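Local coordinates for protein 5-Carboxyvanillate Decarboxylase (Novosphingobium aromaticivorans, PDB 4QRN) that probably catalyses the decarboxylation of 5-carboxyvanillate, and here binds manganese and the inhibitor 4-hydroxy-3-methoxy-5-nitrobenzoic acid, at residues S68-Y73 / Y337-V342; T127-A132 / P158-R163. One frame throughout, in Å; residues are numbered along the deposited sequence.

Contact 1: S68-Y73 / Y337-V342; sequences SLWGFY and YPYQYV. With 1DF (4-hydroxy-3-methoxy-5-nitrobenzoic acid), chain F.
Tyr-73 and Tyr-339 bring the two backbones nearest, yet their CA atoms stay 10.3 Å apart. Segment 68-73 is helical. Segment 337-342 is an irregular loop with a cis peptide before Pro-338. No hydrogen bond joins the segments; aromatic side chains bridge the gap. Tyr-73 and Tyr-339 form a T-shaped pair, with ring centroids 5.4 Å apart and planes at 69°. The edge of Tyr-339 points at the face of Tyr-73, where CE1 of Tyr-339 sits 3.9 Å from CZ of Tyr-73, toward the rim. Phe-72 packs on the opposite face of Tyr-73, which is thus held between two rings. The Tyr-339 side chain turns its CG away from its own carbonyl carbon (chi1 -61°). This presents a ring face to the inhibitor, whose CM2 lies 3.2 Å above the Tyr-339 ring plane. The side chains of Trp-70 and Tyr-339 cross at about a right angle, with CZ2 of Trp-70 3.7 Å from OH of Tyr-339. That hydroxyl is hydrogen-bonded to Thr-112 OG1, and Trp-70 NE1 to Ser-113 O. Tyr-73 OH donates a short hydrogen bond of 2.5 Å to inhibitor O2, a carboxylate oxygen, and is also hydrogen-bonded to Arg-80 NH1. Arg-80 and Arg-274 of the second subunit also hydrogen-bond the inhibitor. An alanine in place of Tyr-339 would probably leave one face of the inhibitor ring without its aromatic cover and the face of Tyr-73 without its edge-on partner. This pocket wall near manganese combines a flat aromatic surface with a share in the polar grip, as suits an aromatic acid.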
loop_
_atom_site.group_PDB
_atom_site.type_symbol
_atom_site.label_atom_id
_atom_site.label_comp_id
_atom_site.label_asym_id
_atom_site.label_seq_id
_atom_site.Cartn_x
_atom_site.Cartn_y
_atom_site.Cartn_z
ATOM N N SER A 68 19.162 2.870 8.396
ATOM C CA SER A 68 18.942 1.846 7.374
ATOM C C SER A 68 19.280 2.349 5.973
ATOM O O SER A 68 20.018 1.709 5.237
ATOM C CB SER A 68 17.496 1.410 7.441
ATOM O OG SER A 68 17.240 0.456 6.431
ATOM N N LEU A 69 18.727 3.491 5.596
ATOM C CA LEU A 69 18.830 3.974 4.226
ATOM C C LEU A 69 20.217 4.542 3.926
ATOM O O LEU A 69 20.853 4.158 2.934
ATOM C CB LEU A 69 17.764 5.064 4.012
ATOM C CG LEU A 69 17.677 5.699 2.628
ATOM C CD1 LEU A 69 17.258 4.663 1.601
ATOM C CD2 LEU A 69 16.704 6.864 2.662
ATOM N N TRP A 70 20.674 5.461 4.779
ATOM C CA TRP A 70 21.923 6.161 4.520
ATOM C C TRP A 70 23.130 5.419 5.087
ATOM O O TRP A 70 24.215 5.551 4.551
ATOM C CB TRP A 70 21.830 7.652 4.926
ATOM C CG TRP A 70 21.051 8.337 3.838
ATOM C CD1 TRP A 70 19.747 8.749 3.862
ATOM C CD2 TRP A 70 21.505 8.516 2.505
ATOM N NE1 TRP A 70 19.364 9.203 2.615
ATOM C CE2 TRP A 70 20.428 9.060 1.767
ATOM C CE3 TRP A 70 22.717 8.261 1.852
ATOM C CZ2 TRP A 70 20.519 9.331 0.421
ATOM C CZ3 TRP A 70 22.802 8.563 0.501
ATOM C CH2 TRP A 70 21.711 9.092 -0.182
ATOM N N GLY A 71 22.951 4.593 6.117
ATOM C CA GLY A 71 24.009 3.655 6.466
ATOM C C GLY A 71 24.320 2.778 5.254
ATOM O O GLY A 71 25.477 2.477 4.929
ATOM N N PHE A 72 23.278 2.374 4.536
ATOM C CA PHE A 72 23.464 1.568 3.322
ATOM C C PHE A 72 24.125 2.368 2.197
ATOM O O PHE A 72 25.212 2.011 1.736
ATOM C CB PHE A 72 22.129 0.957 2.850
ATOM C CG PHE A 72 22.245 0.142 1.583
ATOM C CD1 PHE A 72 22.875 -1.100 1.605
ATOM C CD2 PHE A 72 21.752 0.615 0.371
ATOM C CE1 PHE A 72 22.981 -1.858 0.437
ATOM C CE2 PHE A 72 21.865 -0.132 -0.792
ATOM C CZ PHE A 72 22.486 -1.372 -0.758
ATOM N N TYR A 73 23.516 3.456 1.742
ATOM C CA TYR A 73 24.084 4.103 0.563
ATOM C C TYR A 73 25.438 4.727 0.825
ATOM O O TYR A 73 26.286 4.738 -0.071
ATOM C CB TYR A 73 23.113 5.127 -0.078
ATOM C CG TYR A 73 21.993 4.413 -0.782
ATOM C CD1 TYR A 73 22.257 3.605 -1.888
ATOM C CD2 TYR A 73 20.690 4.500 -0.327
ATOM C CE1 TYR A 73 21.243 2.886 -2.494
ATOM C CE2 TYR A 73 19.678 3.783 -0.934
ATOM C CZ TYR A 73 19.957 2.982 -2.003
ATOM O OH TYR A 73 18.966 2.243 -2.593
ATOM N N TYR A 337 16.274 8.300 -11.524
ATOM C CA TYR A 337 17.736 8.257 -11.568
ATOM C C TYR A 337 18.284 8.822 -10.252
ATOM O O TYR A 337 17.786 9.839 -9.783
ATOM C CB TYR A 337 18.207 9.117 -12.710
ATOM C CG TYR A 337 19.705 9.233 -12.851
ATOM C CD1 TYR A 337 20.423 10.245 -12.202
ATOM C CD2 TYR A 337 20.411 8.346 -13.665
ATOM C CE1 TYR A 337 21.789 10.391 -12.376
ATOM C CE2 TYR A 337 21.801 8.477 -13.840
ATOM C CZ TYR A 337 22.474 9.511 -13.197
ATOM O OH TYR A 337 23.834 9.700 -13.370
ATOM N N PRO A 338 19.334 8.226 -9.663
ATOM C CA PRO A 338 20.108 7.073 -10.141
ATOM C C PRO A 338 19.704 5.771 -9.463
ATOM O O PRO A 338 20.373 4.753 -9.676
ATOM C CB PRO A 338 21.536 7.475 -9.764
ATOM C CG PRO A 338 21.367 8.155 -8.430
ATOM C CD PRO A 338 20.049 8.928 -8.572
ATOM N N TYR A 339 18.664 5.809 -8.633
ATOM C CA TYR A 339 18.216 4.618 -7.935
ATOM C C TYR A 339 17.692 3.535 -8.863
ATOM O O TYR A 339 17.745 2.346 -8.538
ATOM C CB TYR A 339 17.156 4.985 -6.887
ATOM C CG TYR A 339 17.726 5.942 -5.852
ATOM C CD1 TYR A 339 18.574 5.480 -4.851
ATOM C CD2 TYR A 339 17.422 7.302 -5.870
ATOM C CE1 TYR A 339 19.133 6.336 -3.919
ATOM C CE2 TYR A 339 17.985 8.187 -4.943
ATOM C CZ TYR A 339 18.817 7.679 -3.959
ATOM O OH TYR A 339 19.368 8.503 -3.022
ATOM N N GLN A 340 17.156 3.946 -10.008
ATOM C CA GLN A 340 16.596 3.023 -10.971
ATOM C C GLN A 340 16.924 3.509 -12.387
ATOM O O GLN A 340 16.054 3.979 -13.126
ATOM C CB GLN A 340 15.099 2.854 -10.728
ATOM C CG GLN A 340 14.515 1.655 -11.450
ATOM C CD GLN A 340 13.249 1.141 -10.783
ATOM O OE1 GLN A 340 12.971 1.436 -9.615
ATOM N NE2 GLN A 340 12.459 0.383 -11.543
ATOM N N TYR A 341 18.200 3.402 -12.746
ATOM C CA TYR A 341 18.726 3.885 -14.022
ATOM C C TYR A 341 18.850 2.696 -14.959
ATOM O O TYR A 341 19.825 1.960 -14.896
ATOM C CB TYR A 341 20.099 4.524 -13.772
ATOM C CG TYR A 341 20.830 4.978 -15.012
ATOM C CD1 TYR A 341 20.223 5.812 -15.949
ATOM C CD2 TYR A 341 22.144 4.598 -15.239
ATOM C CE1 TYR A 341 20.889 6.253 -17.079
ATOM C CE2 TYR A 341 22.828 5.020 -16.368
ATOM C CZ TYR A 341 22.201 5.842 -17.290
ATOM O OH TYR A 341 22.866 6.254 -18.420
ATOM N N VAL A 342 17.845 2.487 -15.799
ATOM C CA VAL A 342 17.749 1.248 -16.571
ATOM C C VAL A 342 17.352 1.562 -17.999
ATOM O O VAL A 342 16.207 1.889 -18.289
ATOM C CB VAL A 342 16.711 0.272 -15.956
ATOM C CG1 VAL A 342 16.789 -1.064 -16.671
ATOM C CG2 VAL A 342 16.895 0.134 -14.427
HETATM C C1 1DF F . 15.549 4.700 -3.365
HETATM C CO1 1DF F . 14.505 4.833 -4.236
HETATM C CO2 1DF F . 15.997 5.832 -2.648
HETATM C CM1 1DF F . 14.004 6.164 -4.428
HETATM C CM2 1DF F . 15.576 7.105 -2.975
HETATM O OM 1DF F . 16.014 8.237 -2.347
HETATM C CZ 1DF F . 14.642 7.316 -3.977
HETATM C CC 1DF F . 16.181 3.386 -3.088
HETATM C CV 1DF F . 16.759 8.067 -1.140
HETATM O O1 1DF F . 16.172 2.498 -4.039
HETATM O O2 1DF F . 16.703 3.199 -1.984
HETATM O O3 1DF F . 14.350 8.503 -4.424
HETATM N N 1DF F . 12.599 6.222 -4.962
HETATM O O11 1DF F . 11.990 7.251 -5.054
HETATM O O22 1DF F . 12.014 5.122 -5.161
#

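Contact 2: T127-A132 / P158-R163; sequences TLATRA and PEWSAR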
loop_
_atom_site.group_PDB
_atom_site.type_symbol
_atom_site.label_atom_id
_atom_site.label_comp_id
_atom_site.label_asym_id
_atom_site.label_seq_id
_atom_site.Cartn_x
_atom_site.Cartn_y
_atom_site.Cartn_z
ATOM N N THR A 127 20.690 26.401 6.747
ATOM C CA THR A 127 21.920 26.709 6.052
ATOM C C THR A 127 22.222 25.691 4.962
ATOM O O THR A 127 22.573 26.043 3.837
ATOM C CB THR A 127 23.069 26.776 7.057
ATOM O OG1 THR A 127 22.838 27.874 7.951
ATOM C CG2 THR A 127 24.413 26.992 6.376
ATOM N N LEU A 128 22.074 24.410 5.290
ATOM C CA LEU A 128 22.392 23.378 4.316
ATOM C C LEU A 128 21.356 23.321 3.201
ATOM O O LEU A 128 21.703 23.026 2.070
ATOM C CB LEU A 128 22.552 22.010 4.992
ATOM C CG LEU A 128 23.794 21.922 5.891
ATOM C CD1 LEU A 128 23.853 20.553 6.514
ATOM C CD2 LEU A 128 25.100 22.243 5.145
ATOM N N ALA A 129 20.094 23.579 3.516
ATOM C CA ALA A 129 19.076 23.630 2.455
ATOM C C ALA A 129 19.360 24.807 1.523
ATOM O O ALA A 129 19.222 24.681 0.307
ATOM C CB ALA A 129 17.691 23.756 3.056
ATOM N N THR A 130 19.719 25.961 2.088
ATOM C CA THR A 130 20.052 27.127 1.267
ATOM C C THR A 130 21.190 26.788 0.312
ATOM O O THR A 130 21.120 27.089 -0.876
ATOM C CB THR A 130 20.474 28.310 2.157
ATOM O OG1 THR A 130 19.348 28.722 2.938
ATOM C CG2 THR A 130 20.985 29.477 1.299
ATOM N N ARG A 131 22.231 26.139 0.841
ATOM C CA ARG A 131 23.375 25.764 0.030
ATOM C C ARG A 131 23.000 24.745 -1.050
ATOM O O ARG A 131 23.446 24.864 -2.195
ATOM C CB ARG A 131 24.518 25.248 0.920
ATOM C CG ARG A 131 25.162 26.372 1.735
ATOM C CD ARG A 131 25.899 25.832 2.928
ATOM N NE ARG A 131 27.109 25.101 2.577
ATOM C CZ ARG A 131 28.302 25.654 2.342
ATOM N NH1 ARG A 131 28.467 26.972 2.383
ATOM N NH2 ARG A 131 29.335 24.871 2.049
ATOM N N ALA A 132 22.169 23.765 -0.707
ATOM C CA ALA A 132 21.762 22.770 -1.693
ATOM C C ALA A 132 20.927 23.432 -2.787
ATOM O O ALA A 132 21.053 23.083 -3.957
ATOM C CB ALA A 132 20.957 21.646 -1.033
ATOM N N PRO A 158 8.422 26.184 9.216
ATOM C CA PRO A 158 7.514 26.412 8.085
ATOM C C PRO A 158 7.568 27.827 7.539
ATOM O O PRO A 158 7.378 28.006 6.340
ATOM C CB PRO A 158 6.120 26.080 8.649
ATOM C CG PRO A 158 6.372 25.244 9.820
ATOM C CD PRO A 158 7.713 25.669 10.396
ATOM N N GLU A 159 7.828 28.814 8.381
ATOM C CA GLU A 159 7.877 30.179 7.902
ATOM C C GLU A 159 9.127 30.420 7.054
ATOM O O GLU A 159 9.058 31.066 6.000
ATOM C CB GLU A 159 7.797 31.146 9.082
ATOM C CG GLU A 159 6.428 31.066 9.766
ATOM C CD GLU A 159 6.348 31.868 11.034
ATOM O OE1 GLU A 159 7.106 32.859 11.152
ATOM O OE2 GLU A 159 5.525 31.501 11.910
ATOM N N TRP A 160 10.266 29.871 7.463
ATOM C CA TRP A 160 11.458 29.958 6.624
ATOM C C TRP A 160 11.221 29.217 5.321
ATOM O O TRP A 160 11.594 29.679 4.239
ATOM C CB TRP A 160 12.698 29.388 7.321
ATOM C CG TRP A 160 13.894 29.407 6.425
ATOM C CD1 TRP A 160 14.761 30.444 6.255
ATOM C CD2 TRP A 160 14.330 28.365 5.542
ATOM N NE1 TRP A 160 15.718 30.103 5.335
ATOM C CE2 TRP A 160 15.470 28.834 4.877
ATOM C CE3 TRP A 160 13.874 27.075 5.263
ATOM C CZ2 TRP A 160 16.151 28.067 3.935
ATOM C CZ3 TRP A 160 14.544 26.309 4.310
ATOM C CH2 TRP A 160 15.679 26.809 3.669
ATOM N N SER A 161 10.577 28.052 5.419
ATOM C CA SER A 161 10.303 27.261 4.222
ATOM C C SER A 161 9.439 28.030 3.226
ATOM O O SER A 161 9.665 27.962 2.026
ATOM C CB SER A 161 9.651 25.935 4.598
ATOM O OG SER A 161 10.560 25.078 5.293
ATOM N N ALA A 162 8.470 28.786 3.735
ATOM C CA ALA A 162 7.650 29.635 2.879
ATOM C C ALA A 162 8.514 30.681 2.170
ATOM O O ALA A 162 8.352 30.927 0.970
ATOM C CB ALA A 162 6.548 30.293 3.696
ATOM N N ARG A 163 9.433 31.311 2.904
ATOM C CA ARG A 163 10.351 32.256 2.267
ATOM C C ARG A 163 11.206 31.584 1.199
ATOM O O ARG A 163 11.479 32.195 0.154
ATOM C CB ARG A 163 11.255 32.957 3.301
ATOM C CG ARG A 163 10.461 33.813 4.268
ATOM C CD ARG A 163 11.328 34.685 5.170
ATOM N NE ARG A 163 12.279 33.980 6.043
ATOM C CZ ARG A 163 12.019 33.537 7.278
ATOM N NH1 ARG A 163 10.799 33.617 7.804
ATOM N NH2 ARG A 163 12.987 32.967 7.988
#
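Trp-160 reaches Ala-129 and Thr-130 because its CG is anti to the backbone N (chi1 177°), which extends the indole toward helix 122-142. Thr-130 has a chi1 of -65°, with OG1 beside its own backbone N. From there OG1 meets the indole edge, near the ring plane, 3.4 Å from CZ2 of Trp-160. The two are not hydrogen-bonded. The polar partner of OG1 is Arg-126 O, one turn earlier in the same helix. Next to this, CB of Ala-129 packs obliquely against the indole, 3.7 Å from CH2 of Trp-160. The six-membered part of the indole therefore does the touching. The nearest CA atoms, of Ala-129 and Ser-161, are 9.7 Å apart, and the indole fills the interval. Within its own helix, the guanidinium of Arg-163 lies with one face over CA of Trp-160. Thr-130 also touches Glu-164 and Arg-167 farther along helix 158-170. Strand 147-149 comes between helices 122-142 and 158-170 in the chain, and they pack as neighbours, consistent with the outer layer of a beta/alpha barrel. The chemistry is that of plain packing. Dispersion between the indole and a methyl joins the helices, while the threonine hydroxyl beside it is satisfied by its own helix.

The centres of the two contacts lie 25 Å apart, and their nearest atoms are about 12 Å from each other. They share no helix or strand. Along the chain, both segments of contact 2 fall between the two halves of contact 1. Helix 64-75 comes first, then helices 122-142 and 158-170, and last the loop after strand 331-332. The two parallel sheets, of three and five strands, fit the beta/alpha barrel of the amidohydrolase family. Contact 1 brings distant parts of the chain together at the inhibitor pocket near manganese. Contact 2 joins consecutive helices away from the metal and inhibitor sites. Contact 1 thus lines the pocket, probably the active site, and contact 2 belongs to the surrounding helical layer.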